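Local atomic coordinates of endo-beta-1,4-xylanase Xyn10C (PDB entry 1GNY), a protein that cleaves internal beta-1,4 linkages of the xylan backbone to release xylooligosaccharides, here represented by its family 15 carbohydrate-binding module, which binds xylan. Residues 13-24 against 36-47; 75-86 against 124-133. All blocks are in the same frame, centred on the assembly; numbering follows the deposited sequence.

Contact 1: residues 13-24 against 36-47; sequences WRGNASGSTSHS and AALGDGVGAVFD. With XYP (beta-D-xylopyranose), chain B.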
loop_
_atom_site.group_PDB
_atom_site.type_symbol
_atom_site.label_atom_id
_atom_site.label_comp_id
_atom_site.label_asym_id
_atom_site.label_seq_id
_atom_site.Cartn_x
_atom_site.Cartn_y
_atom_site.Cartn_z
ATOM N N TRP A 13 2.072 -7.909 8.557
ATOM C CA TRP A 13 1.534 -7.850 7.201
ATOM C C TRP A 13 0.652 -9.055 6.865
ATOM O O TRP A 13 0.801 -10.142 7.427
ATOM C CB TRP A 13 2.641 -7.736 6.171
ATOM C CG TRP A 13 3.354 -6.386 6.109
ATOM C CD1 TRP A 13 4.299 -5.896 6.971
ATOM C CD2 TRP A 13 3.210 -5.410 5.080
ATOM N NE1 TRP A 13 4.747 -4.670 6.542
ATOM C CE2 TRP A 13 4.089 -4.344 5.380
ATOM C CE3 TRP A 13 2.411 -5.322 3.917
ATOM C CZ2 TRP A 13 4.192 -3.227 4.574
ATOM C CZ3 TRP A 13 2.533 -4.245 3.113
ATOM C CH2 TRP A 13 3.413 -3.188 3.440
ATOM N N ARG A 14 -0.228 -8.855 5.888
ATOM C CA ARG A 14 -1.145 -9.891 5.368
ATOM C C ARG A 14 -1.328 -9.719 3.879
ATOM O O ARG A 14 -1.183 -8.615 3.357
ATOM C CB ARG A 14 -2.569 -9.729 5.950
ATOM C CG ARG A 14 -2.719 -9.623 7.436
ATOM C CD ARG A 14 -4.184 -9.395 7.867
ATOM N NE ARG A 14 -4.807 -8.093 7.528
ATOM C CZ ARG A 14 -4.651 -6.976 8.240
ATOM N NH1 ARG A 14 -3.895 -6.955 9.322
ATOM N NH2 ARG A 14 -5.282 -5.862 7.899
ATOM N N GLY A 15 -1.669 -10.814 3.200
ATOM C CA GLY A 15 -2.177 -10.710 1.846
ATOM C C GLY A 15 -3.566 -10.073 1.915
ATOM O O GLY A 15 -4.235 -10.039 2.966
ATOM N N ASN A 16 -3.971 -9.522 0.768
ATOM C CA ASN A 16 -5.294 -8.848 0.602
ATOM C C ASN A 16 -5.884 -9.022 -0.797
ATOM O O ASN A 16 -5.149 -9.081 -1.798
ATOM C CB ASN A 16 -5.172 -7.357 0.854
ATOM C CG ASN A 16 -6.483 -6.700 1.207
ATOM O OD1 ASN A 16 -6.993 -5.809 0.478
ATOM N ND2 ASN A 16 -7.003 -7.061 2.331
ATOM N N ALA A 17 -7.213 -9.154 -0.828
ATOM C CA ALA A 17 -7.973 -9.190 -2.090
ATOM C C ALA A 17 -9.128 -8.202 -1.980
ATOM O O ALA A 17 -9.960 -8.308 -1.106
ATOM C CB ALA A 17 -8.495 -10.548 -2.387
ATOM N N SER A 18 -9.149 -7.216 -2.864
ATOM C CA SER A 18 -10.256 -6.230 -2.917
ATOM C C SER A 18 -11.178 -6.379 -4.142
ATOM O O SER A 18 -12.153 -5.621 -4.281
ATOM C CB SER A 18 -9.664 -4.805 -2.904
ATOM O OG SER A 18 -8.962 -4.549 -4.144
ATOM N N GLY A 19 -10.839 -7.299 -5.026
ATOM C CA GLY A 19 -11.531 -7.553 -6.292
ATOM C C GLY A 19 -11.983 -9.007 -6.401
ATOM O O GLY A 19 -12.234 -9.649 -5.386
ATOM N N SER A 20 -12.000 -9.513 -7.622
ATOM C CA SER A 20 -12.542 -10.846 -7.926
ATOM C C SER A 20 -11.515 -12.000 -7.998
ATOM O O SER A 20 -11.853 -13.094 -8.450
ATOM C CB SER A 20 -13.310 -10.776 -9.246
ATOM O OG SER A 20 -12.413 -10.440 -10.298
ATOM N N THR A 21 -10.283 -11.738 -7.583
ATOM C CA THR A 21 -9.237 -12.744 -7.543
ATOM C C THR A 21 -8.724 -12.907 -6.118
ATOM O O THR A 21 -8.347 -11.941 -5.467
ATOM C CB THR A 21 -8.074 -12.334 -8.421
ATOM O OG1 THR A 21 -8.501 -12.220 -9.792
ATOM C CG2 THR A 21 -7.014 -13.377 -8.435
ATOM N N SER A 22 -8.672 -14.151 -5.673
ATOM C CA SER A 22 -8.178 -14.468 -4.324
ATOM C C SER A 22 -6.670 -14.308 -4.226
ATOM O O SER A 22 -5.933 -14.524 -5.186
ATOM C CB SER A 22 -8.562 -15.894 -3.973
ATOM O OG SER A 22 -9.982 -16.004 -3.962
ATOM N N HIS A 23 -6.197 -13.961 -3.036
ATOM C CA HIS A 23 -4.766 -13.788 -2.829
ATOM C C HIS A 23 -4.103 -15.051 -2.249
ATOM O O HIS A 23 -4.780 -15.920 -1.696
ATOM C CB HIS A 23 -4.503 -12.577 -1.886
ATOM C CG HIS A 23 -4.950 -12.766 -0.464
ATOM N ND1 HIS A 23 -4.179 -13.409 0.493
ATOM C CD2 HIS A 23 -6.088 -12.395 0.170
ATOM C CE1 HIS A 23 -4.822 -13.415 1.644
ATOM N NE2 HIS A 23 -5.988 -12.809 1.481
ATOM N N SER A 24 -2.789 -15.120 -2.342
ATOM C CA SER A 24 -1.991 -16.223 -1.762
ATOM C C SER A 24 -1.104 -15.804 -0.566
ATOM O O SER A 24 -0.049 -16.377 -0.348
ATOM C CB SER A 24 -1.153 -16.940 -2.841
ATOM O OG SER A 24 -0.190 -16.133 -3.497
ATOM N N ALA A 36 2.685 -12.520 -4.604
ATOM C CA ALA A 36 2.372 -12.943 -5.969
ATOM C C ALA A 36 1.171 -12.113 -6.474
ATOM O O ALA A 36 0.072 -12.112 -5.883
ATOM C CB ALA A 36 2.039 -14.425 -6.016
ATOM N N ALA A 37 1.401 -11.339 -7.527
ATOM C CA ALA A 37 0.379 -10.456 -8.103
ATOM C C ALA A 37 -0.550 -11.262 -9.039
ATOM O O ALA A 37 -0.465 -11.207 -10.276
ATOM C CB ALA A 37 1.037 -9.291 -8.841
ATOM N N LEU A 38 -1.418 -12.031 -8.410
ATOM C CA LEU A 38 -2.267 -13.019 -9.124
ATOM C C LEU A 38 -3.377 -12.450 -9.989
ATOM O O LEU A 38 -3.769 -13.082 -10.983
ATOM C CB LEU A 38 -2.877 -14.020 -8.143
ATOM C CG LEU A 38 -1.849 -14.863 -7.379
ATOM C CD1 LEU A 38 -2.530 -15.597 -6.222
ATOM C CD2 LEU A 38 -1.036 -15.782 -8.276
ATOM N N GLY A 39 -3.896 -11.309 -9.615
ATOM C CA GLY A 39 -4.976 -10.650 -10.365
ATOM C C GLY A 39 -5.298 -9.255 -9.887
ATOM O O GLY A 39 -4.709 -8.748 -8.939
ATOM N N ASP A 40 -6.238 -8.593 -10.568
ATOM C CA ASP A 40 -6.692 -7.256 -10.177
ATOM C C ASP A 40 -7.204 -7.280 -8.722
ATOM O O ASP A 40 -7.940 -8.195 -8.327
ATOM C CB ASP A 40 -7.807 -6.771 -11.132
ATOM C CG ASP A 40 -8.302 -5.396 -10.801
ATOM O OD1 ASP A 40 -7.691 -4.380 -11.233
ATOM O OD2 ASP A 40 -9.326 -5.229 -10.091
ATOM N N GLY A 41 -6.739 -6.323 -7.933
ATOM C CA GLY A 41 -7.110 -6.204 -6.528
ATOM C C GLY A 41 -6.330 -7.050 -5.539
ATOM O O GLY A 41 -6.629 -6.977 -4.367
ATOM N N VAL A 42 -5.327 -7.797 -5.999
ATOM C CA VAL A 42 -4.497 -8.619 -5.102
ATOM C C VAL A 42 -3.380 -7.695 -4.607
ATOM O O VAL A 42 -2.746 -6.995 -5.404
ATOM C CB VAL A 42 -3.965 -9.909 -5.781
ATOM C CG1 VAL A 42 -2.992 -10.668 -4.882
ATOM C CG2 VAL A 42 -5.160 -10.801 -6.185
ATOM N N GLY A 43 -3.137 -7.712 -3.306
ATOM C CA GLY A 43 -2.120 -6.873 -2.702
ATOM C C GLY A 43 -1.596 -7.367 -1.371
ATOM O O GLY A 43 -1.777 -8.521 -0.992
ATOM N N ALA A 44 -0.975 -6.418 -0.655
ATOM C CA ALA A 44 -0.389 -6.634 0.677
ATOM C C ALA A 44 -0.724 -5.445 1.552
ATOM O O ALA A 44 -0.630 -4.324 1.084
ATOM C CB ALA A 44 1.067 -6.788 0.571
ATOM N N VAL A 45 -1.113 -5.724 2.794
ATOM C CA VAL A 45 -1.576 -4.706 3.742
ATOM C C VAL A 45 -1.058 -4.894 5.168
ATOM O O VAL A 45 -0.623 -5.995 5.526
ATOM C CB VAL A 45 -3.142 -4.668 3.824
ATOM C CG1 VAL A 45 -3.800 -4.249 2.475
ATOM C CG2 VAL A 45 -3.714 -5.946 4.332
ATOM N N PHE A 46 -1.155 -3.813 5.947
ATOM C CA PHE A 46 -0.851 -3.802 7.372
ATOM C C PHE A 46 -1.823 -2.810 7.998
ATOM O O PHE A 46 -2.500 -2.039 7.301
ATOM C CB PHE A 46 0.606 -3.392 7.642
ATOM C CG PHE A 46 0.930 -2.000 7.170
ATOM C CD1 PHE A 46 1.302 -1.780 5.851
ATOM C CD2 PHE A 46 0.791 -0.901 8.029
ATOM C CE1 PHE A 46 1.550 -0.489 5.392
ATOM C CE2 PHE A 46 1.043 0.387 7.561
ATOM C CZ PHE A 46 1.399 0.588 6.250
ATOM N N ASP A 47 -1.847 -2.784 9.322
ATOM C CA ASP A 47 -2.727 -1.859 10.019
ATOM C C ASP A 47 -1.980 -0.769 10.768
ATOM O O ASP A 47 -0.951 -1.017 11.399
ATOM C CB ASP A 47 -3.574 -2.577 11.063
ATOM C CG ASP A 47 -4.458 -3.607 10.483
ATOM O OD1 ASP A 47 -4.988 -3.418 9.354
ATOM O OD2 ASP A 47 -4.708 -4.645 11.115
HETATM C C1 XYP B . -11.618 -7.056 2.539
HETATM C C2 XYP B . -10.364 -6.352 2.046
HETATM C C3 XYP B . -10.677 -4.921 1.617
HETATM C C4 XYP B . -11.909 -4.887 0.708
HETATM C C5 XYP B . -13.026 -5.669 1.369
HETATM O O2 XYP B . -9.392 -6.299 3.086
HETATM O O3 XYP B . -9.563 -4.352 0.946
HETATM O O4 XYP B . -12.297 -3.540 0.558
HETATM O O5 XYP B . -12.641 -6.998 1.644
HETATM O O HOH W 1 -8.812 -9.254 -5.939
HETATM O O HOH W 2 -9.495 -9.966 -10.029
HETATM O O HOH W 3 -11.286 -7.477 -9.964
HETATM O O HOH W 4 1.635 -14.209 -2.401
HETATM O O HOH W 5 -1.158 -13.062 -3.556
#
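Arg14 folds toward Asp47 through a bend at chi3 (-68°), while the carboxylate of Asp47 is brought to it by CG anti to its own carbonyl carbon (chi1 -61°). The two side chains cross at about a right angle and form an end-on, two-nitrogen salt bridge: NH2 of Arg14 gives a nearly straight bond of 2.9 Å to OD1 of Asp47, in the guanidinium plane, and NH1 of Arg14 reaches OD2 of Asp47 at 3.0 Å from above the carboxylate plane. Lys83 also holds Asp47 OD2, and Arg14 NH2 also bonds Gln127 OE1; a lysine in place of Arg14 would probably be unable to hold both Asp47 OD1 and Gln127 OE1, leaving one of them without its mate. Asn16 crosses Val45, its CB 3.8 Å from Val45 CG1, and holds its amide up to the sugar, where ND2 of Asn16 donates to O2 of the chain B xylose over 2.6 Å. At the same end of the strand pair as the salt bridge, Phe46 lies beside Trp13 with planes 53° apart; CD1 of Phe46 sits over one face of the indole, 3.5 Å from CZ2 of Trp13, and Phe46 CB makes a CH-pi contact above the five-membered ring. Past the strands, a type II turn from Gly39 to Val42 faces the 18-21 loop, and one water joins Gly19 N, Thr21 O and Asp40 O. Strands 14-17 and 42-47 pair antiparallel; the former is one of the two outermost strands of a five-stranded sheet, and strand 126-133 flanks the latter on its other side.

Contact 2: residues 75-86 against 124-133; sequences NLQIFAQLKEDW and RDVQVGIQAK. With XYP (beta-D-xylopyranose), chain B; XYP (beta-D-xylopyranose), chain C.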
loop_
_atom_site.group_PDB
_atom_site.type_symbol
_atom_site.label_atom_id
_atom_site.label_comp_id
_atom_site.label_asym_id
_atom_site.label_seq_id
_atom_site.Cartn_x
_atom_site.Cartn_y
_atom_site.Cartn_z
ATOM N N ASN A 75 -0.952 -1.817 -13.248
ATOM C CA ASN A 75 -0.634 -0.626 -12.479
ATOM C C ASN A 75 -0.503 -0.962 -10.980
ATOM O O ASN A 75 -0.893 -2.074 -10.592
ATOM C CB ASN A 75 -1.719 0.441 -12.622
ATOM C CG ASN A 75 -1.969 0.844 -14.075
ATOM O OD1 ASN A 75 -1.046 0.930 -14.903
ATOM N ND2 ASN A 75 -3.248 1.041 -14.406
ATOM N N LEU A 76 0.044 -0.037 -10.213
ATOM C CA LEU A 76 0.165 -0.227 -8.729
ATOM C C LEU A 76 -0.577 0.883 -8.026
ATOM O O LEU A 76 -0.346 2.107 -8.288
ATOM C CB LEU A 76 1.620 -0.251 -8.270
ATOM C CG LEU A 76 2.413 -1.525 -8.523
ATOM C CD1 LEU A 76 3.880 -1.303 -8.153
ATOM C CD2 LEU A 76 1.818 -2.728 -7.780
ATOM N N GLN A 77 -1.400 0.476 -7.069
ATOM C CA GLN A 77 -2.207 1.407 -6.280
ATOM C C GLN A 77 -1.937 1.285 -4.788
ATOM O O GLN A 77 -2.254 0.254 -4.202
ATOM C CB GLN A 77 -3.705 1.177 -6.522
ATOM C CG GLN A 77 -4.614 2.061 -5.651
ATOM C CD GLN A 77 -6.094 1.885 -5.942
ATOM O OE1 GLN A 77 -6.550 0.820 -6.382
ATOM N NE2 GLN A 77 -6.854 2.934 -5.676
ATOM N N ILE A 78 -1.323 2.309 -4.221
ATOM C CA ILE A 78 -1.239 2.471 -2.747
ATOM C C ILE A 78 -2.649 2.918 -2.338
ATOM O O ILE A 78 -3.208 3.806 -2.951
ATOM C CB ILE A 78 -0.162 3.497 -2.310
ATOM C CG1 ILE A 78 1.246 2.995 -2.647
ATOM C CG2 ILE A 78 -0.289 3.816 -0.815
ATOM C CD1 ILE A 78 2.313 4.050 -2.543
ATOM N N PHE A 79 -3.175 2.388 -1.242
ATOM C CA PHE A 79 -4.507 2.758 -0.753
ATOM C C PHE A 79 -4.578 2.684 0.766
ATOM O O PHE A 79 -3.717 2.100 1.392
ATOM C CB PHE A 79 -5.586 1.858 -1.387
ATOM C CG PHE A 79 -5.479 0.400 -1.006
ATOM C CD1 PHE A 79 -4.530 -0.440 -1.585
ATOM C CD2 PHE A 79 -6.313 -0.129 -0.026
ATOM C CE1 PHE A 79 -4.426 -1.783 -1.226
ATOM C CE2 PHE A 79 -6.191 -1.441 0.365
ATOM C CZ PHE A 79 -5.256 -2.292 -0.248
ATOM N N ALA A 80 -5.632 3.251 1.343
ATOM C CA ALA A 80 -5.898 3.177 2.766
ATOM C C ALA A 80 -7.422 3.145 2.943
ATOM O O ALA A 80 -8.151 3.706 2.139
ATOM C CB ALA A 80 -5.278 4.361 3.492
ATOM N N GLN A 81 -7.909 2.459 3.961
ATOM C CA GLN A 81 -9.374 2.377 4.201
ATOM C C GLN A 81 -9.633 2.052 5.680
ATOM O O GLN A 81 -8.793 1.481 6.388
ATOM C CB GLN A 81 -10.043 1.293 3.293
ATOM C CG GLN A 81 -9.445 -0.103 3.495
ATOM C CD GLN A 81 -9.803 -1.173 2.440
ATOM O OE1 GLN A 81 -8.989 -2.076 2.208
ATOM N NE2 GLN A 81 -11.044 -1.142 1.894
ATOM N N LEU A 82 -10.819 2.398 6.120
ATOM C CA LEU A 82 -11.254 2.122 7.488
ATOM C C LEU A 82 -11.556 0.638 7.668
ATOM O O LEU A 82 -12.319 0.085 6.909
ATOM C CB LEU A 82 -12.496 2.963 7.789
ATOM C CG LEU A 82 -12.299 4.476 7.708
ATOM C CD1 LEU A 82 -13.635 5.189 8.036
ATOM C CD2 LEU A 82 -11.210 4.970 8.650
ATOM N N LYS A 83 -10.910 -0.001 8.628
ATOM C CA LYS A 83 -11.078 -1.443 8.851
ATOM C C LYS A 83 -12.463 -1.716 9.331
ATOM O O LYS A 83 -12.952 -1.083 10.261
ATOM C CB LYS A 83 -10.118 -2.005 9.871
ATOM C CG LYS A 83 -8.838 -2.418 9.355
ATOM C CD LYS A 83 -8.152 -3.410 10.314
ATOM C CE LYS A 83 -8.223 -4.848 9.887
ATOM N NZ LYS A 83 -7.460 -5.699 10.820
ATOM N N GLU A 84 -13.109 -2.639 8.650
ATOM C CA GLU A 84 -14.502 -2.995 8.899
ATOM C C GLU A 84 -15.540 -1.966 8.394
ATOM O O GLU A 84 -16.723 -2.135 8.657
ATOM C CB GLU A 84 -14.718 -3.311 10.379
ATOM C CG GLU A 84 -15.316 -4.664 10.609
ATOM C CD GLU A 84 -14.364 -5.765 10.189
ATOM O OE1 GLU A 84 -13.311 -5.930 10.842
ATOM O OE2 GLU A 84 -14.659 -6.425 9.169
ATOM N N ASP A 85 -15.099 -0.890 7.738
ATOM C CA ASP A 85 -15.993 0.061 7.024
ATOM C C ASP A 85 -15.297 0.315 5.692
ATOM O O ASP A 85 -14.998 1.448 5.311
ATOM C CB ASP A 85 -16.245 1.374 7.803
ATOM C CG ASP A 85 -17.502 2.141 7.313
ATOM O OD1 ASP A 85 -18.177 1.745 6.329
ATOM O OD2 ASP A 85 -17.887 3.203 7.838
ATOM N N TRP A 86 -15.107 -0.794 4.984
ATOM C CA TRP A 86 -14.202 -0.893 3.823
ATOM C C TRP A 86 -14.320 0.087 2.657
ATOM O O TRP A 86 -13.317 0.428 2.071
ATOM C CB TRP A 86 -14.234 -2.313 3.271
ATOM C CG TRP A 86 -14.082 -3.416 4.297
ATOM C CD1 TRP A 86 -15.041 -4.288 4.696
ATOM C CD2 TRP A 86 -12.896 -3.771 5.016
ATOM N NE1 TRP A 86 -14.526 -5.200 5.586
ATOM C CE2 TRP A 86 -13.213 -4.889 5.823
ATOM C CE3 TRP A 86 -11.595 -3.260 5.060
ATOM C CZ2 TRP A 86 -12.280 -5.503 6.661
ATOM C CZ3 TRP A 86 -10.677 -3.866 5.879
ATOM C CH2 TRP A 86 -11.021 -4.975 6.678
ATOM N N ARG A 124 -11.680 3.297 14.561
ATOM C CA ARG A 124 -11.178 2.151 13.776
ATOM C C ARG A 124 -9.689 2.144 13.494
ATOM O O ARG A 124 -9.067 3.188 13.390
ATOM C CB ARG A 124 -11.900 2.146 12.440
ATOM C CG ARG A 124 -13.410 2.041 12.577
ATOM C CD ARG A 124 -14.149 2.119 11.246
ATOM N NE ARG A 124 -15.602 1.995 11.378
ATOM C CZ ARG A 124 -16.274 0.886 11.701
ATOM N NH1 ARG A 124 -15.650 -0.279 11.915
ATOM N NH2 ARG A 124 -17.610 0.926 11.781
ATOM N N ASP A 125 -9.138 0.945 13.353
ATOM C CA ASP A 125 -7.790 0.811 12.823
ATOM C C ASP A 125 -7.940 1.141 11.329
ATOM O O ASP A 125 -9.032 1.029 10.757
ATOM C CB ASP A 125 -7.259 -0.608 12.941
ATOM C CG ASP A 125 -7.012 -1.058 14.378
ATOM O OD1 ASP A 125 -6.668 -0.224 15.248
ATOM O OD2 ASP A 125 -7.085 -2.286 14.697
ATOM N N VAL A 126 -6.838 1.557 10.737
ATOM C CA VAL A 126 -6.807 1.887 9.300
ATOM C C VAL A 126 -5.918 0.858 8.610
ATOM O O VAL A 126 -4.734 0.697 8.971
ATOM C CB VAL A 126 -6.320 3.303 9.073
ATOM C CG1 VAL A 126 -6.104 3.610 7.588
ATOM C CG2 VAL A 126 -7.342 4.272 9.628
ATOM N N GLN A 127 -6.495 0.209 7.598
ATOM C CA GLN A 127 -5.771 -0.751 6.765
ATOM C C GLN A 127 -5.111 -0.020 5.627
ATOM O O GLN A 127 -5.800 0.696 4.894
ATOM C CB GLN A 127 -6.698 -1.822 6.215
ATOM C CG GLN A 127 -6.035 -2.904 5.359
ATOM C CD GLN A 127 -7.011 -4.019 5.033
ATOM O OE1 GLN A 127 -7.080 -5.008 5.780
ATOM N NE2 GLN A 127 -7.717 -3.890 3.908
ATOM N N VAL A 128 -3.803 -0.195 5.492
ATOM C CA VAL A 128 -2.997 0.480 4.467
ATOM C C VAL A 128 -2.263 -0.564 3.642
ATOM O O VAL A 128 -1.800 -1.575 4.183
ATOM C CB VAL A 128 -1.951 1.459 5.112
ATOM C CG1 VAL A 128 -1.119 2.178 4.026
ATOM C CG2 VAL A 128 -2.630 2.454 6.029
ATOM N N GLY A 129 -2.146 -0.365 2.340
ATOM C CA GLY A 129 -1.373 -1.302 1.546
ATOM C C GLY A 129 -1.140 -0.889 0.119
ATOM O O GLY A 129 -1.290 0.308 -0.185
ATOM N N ILE A 130 -0.721 -1.856 -0.683
ATOM C CA ILE A 130 -0.478 -1.668 -2.131
ATOM C C ILE A 130 -1.044 -2.865 -2.867
ATOM O O ILE A 130 -0.919 -4.000 -2.403
ATOM C CB ILE A 130 1.038 -1.416 -2.431
ATOM C CG1 ILE A 130 1.234 -0.910 -3.872
ATOM C CG2 ILE A 130 1.886 -2.615 -2.063
ATOM C CD1 ILE A 130 2.694 -0.457 -4.163
ATOM N N GLN A 131 -1.660 -2.623 -4.017
ATOM C CA GLN A 131 -2.310 -3.688 -4.786
ATOM C C GLN A 131 -2.099 -3.517 -6.292
ATOM O O GLN A 131 -1.898 -2.375 -6.760
ATOM C CB GLN A 131 -3.817 -3.784 -4.477
ATOM C CG GLN A 131 -4.612 -2.507 -4.843
ATOM C CD GLN A 131 -6.098 -2.604 -4.466
ATOM O OE1 GLN A 131 -6.509 -3.599 -3.843
ATOM N NE2 GLN A 131 -6.905 -1.579 -4.859
ATOM N N ALA A 132 -2.157 -4.620 -6.999
ATOM C CA ALA A 132 -2.042 -4.611 -8.445
ATOM C C ALA A 132 -3.406 -4.273 -9.052
ATOM O O ALA A 132 -4.448 -4.668 -8.531
ATOM C CB ALA A 132 -1.576 -5.959 -8.932
ATOM N N LYS A 133 -3.385 -3.572 -10.175
ATOM C CA LYS A 133 -4.609 -3.252 -10.920
ATOM C C LYS A 133 -4.392 -3.549 -12.409
ATOM O O LYS A 133 -3.399 -3.114 -12.983
ATOM C CB LYS A 133 -5.015 -1.781 -10.792
ATOM C CG LYS A 133 -5.242 -1.231 -9.370
ATOM C CD LYS A 133 -6.446 -1.794 -8.743
ATOM C CE LYS A 133 -7.766 -1.114 -9.172
ATOM N NZ LYS A 133 -8.866 -2.158 -8.872
HETATM C C1 XYP B . -11.618 -7.056 2.539
HETATM C C2 XYP B . -10.364 -6.352 2.046
HETATM C C3 XYP B . -10.677 -4.921 1.617
HETATM C C4 XYP B . -11.909 -4.887 0.708
HETATM C C5 XYP B . -13.026 -5.669 1.369
HETATM O O2 XYP B . -9.392 -6.299 3.086
HETATM O O3 XYP B . -9.563 -4.352 0.946
HETATM O O4 XYP B . -12.297 -3.540 0.558
HETATM O O5 XYP B . -12.641 -6.998 1.644
HETATM C C1 XYP C . -12.753 -3.103 -0.727
HETATM C C2 XYP C . -13.997 -2.262 -0.509
HETATM C C3 XYP C . -14.460 -1.755 -1.862
HETATM C C4 XYP C . -13.344 -0.999 -2.552
HETATM C C5 XYP C . -12.126 -1.892 -2.596
HETATM O O2 XYP C . -15.030 -3.052 0.073
HETATM O O3 XYP C . -15.512 -0.817 -1.712
HETATM O O4 XYP C . -13.757 -0.683 -3.880
HETATM O O5 XYP C . -11.772 -2.368 -1.289
HETATM O O HOH W 6 -7.542 -4.675 13.565
HETATM O O HOH W 7 -16.412 4.433 10.579
#
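Ile78 and Ile130 pack obliquely at the apolar centre, Ile78 CG1 lying 4.0 Å from Ile130 CD1. The same face carries Leu76, Ala80 with Val128, and Leu82 with Val126, covered by Ile59 and Met61 (strand 58-65) and Leu108 (strand 106-111). On the other face, Phe79 has Gly129 N over one side of its ring and Gln131 NE2 over the other. Gln131 runs beside Gln77, and its NE2 donates to Gln77 OE1 at 2.9 Å from above the carbonyl plane; Gln131 OE1 bonds Ser18. Two antiparallel sheets enclose the apolar core in the beta-sandwich (jelly-roll) manner common among carbohydrate-binding modules. Gln81 CG sits between backbone N and carbonyl carbon (chi1 58°) and the chain then extends, placing its amide beside that of Gln127 (planes 67° apart), whose NE2 is 2.8 Å from Gln81 OE1. Gln127 NE2 also gives a nearly straight 3.0 Å bond to O2 of the chain B xylose; Gln81 NE2 reaches O4 of that xylose and Trp86 O, and Trp86 lays one ring face against the sugar. At the polar edge, Arg124 NH1 bonds Lys83 O (3.3 Å), and a water bridges Lys83 NZ and Asp125 OD2; Lys83 NZ also salt-bridges Asp47, and Asp125 OD1 Arg50.

How the contacts relate
The two contacts follow one another along the chain, contact 1 closing before contact 2 opens, and their centres lie about 10 Å apart. Both belong to one five-stranded antiparallel sheet, in the order 14-17, 42-48, 126-133, 75-82, 85-90, and they join where strands 42-48 and 126-133 run side by side. There the backbone of Gly41 bonds that of Ala132, and Val45 packs against Val128, its CB 3.4 Å from Val128 O. Both contacts touch the xylose of chain B, which residues distant in sequence therefore grip from strands on either side of that junction. Together they form much of the xylan-binding surface of the CBM15 module.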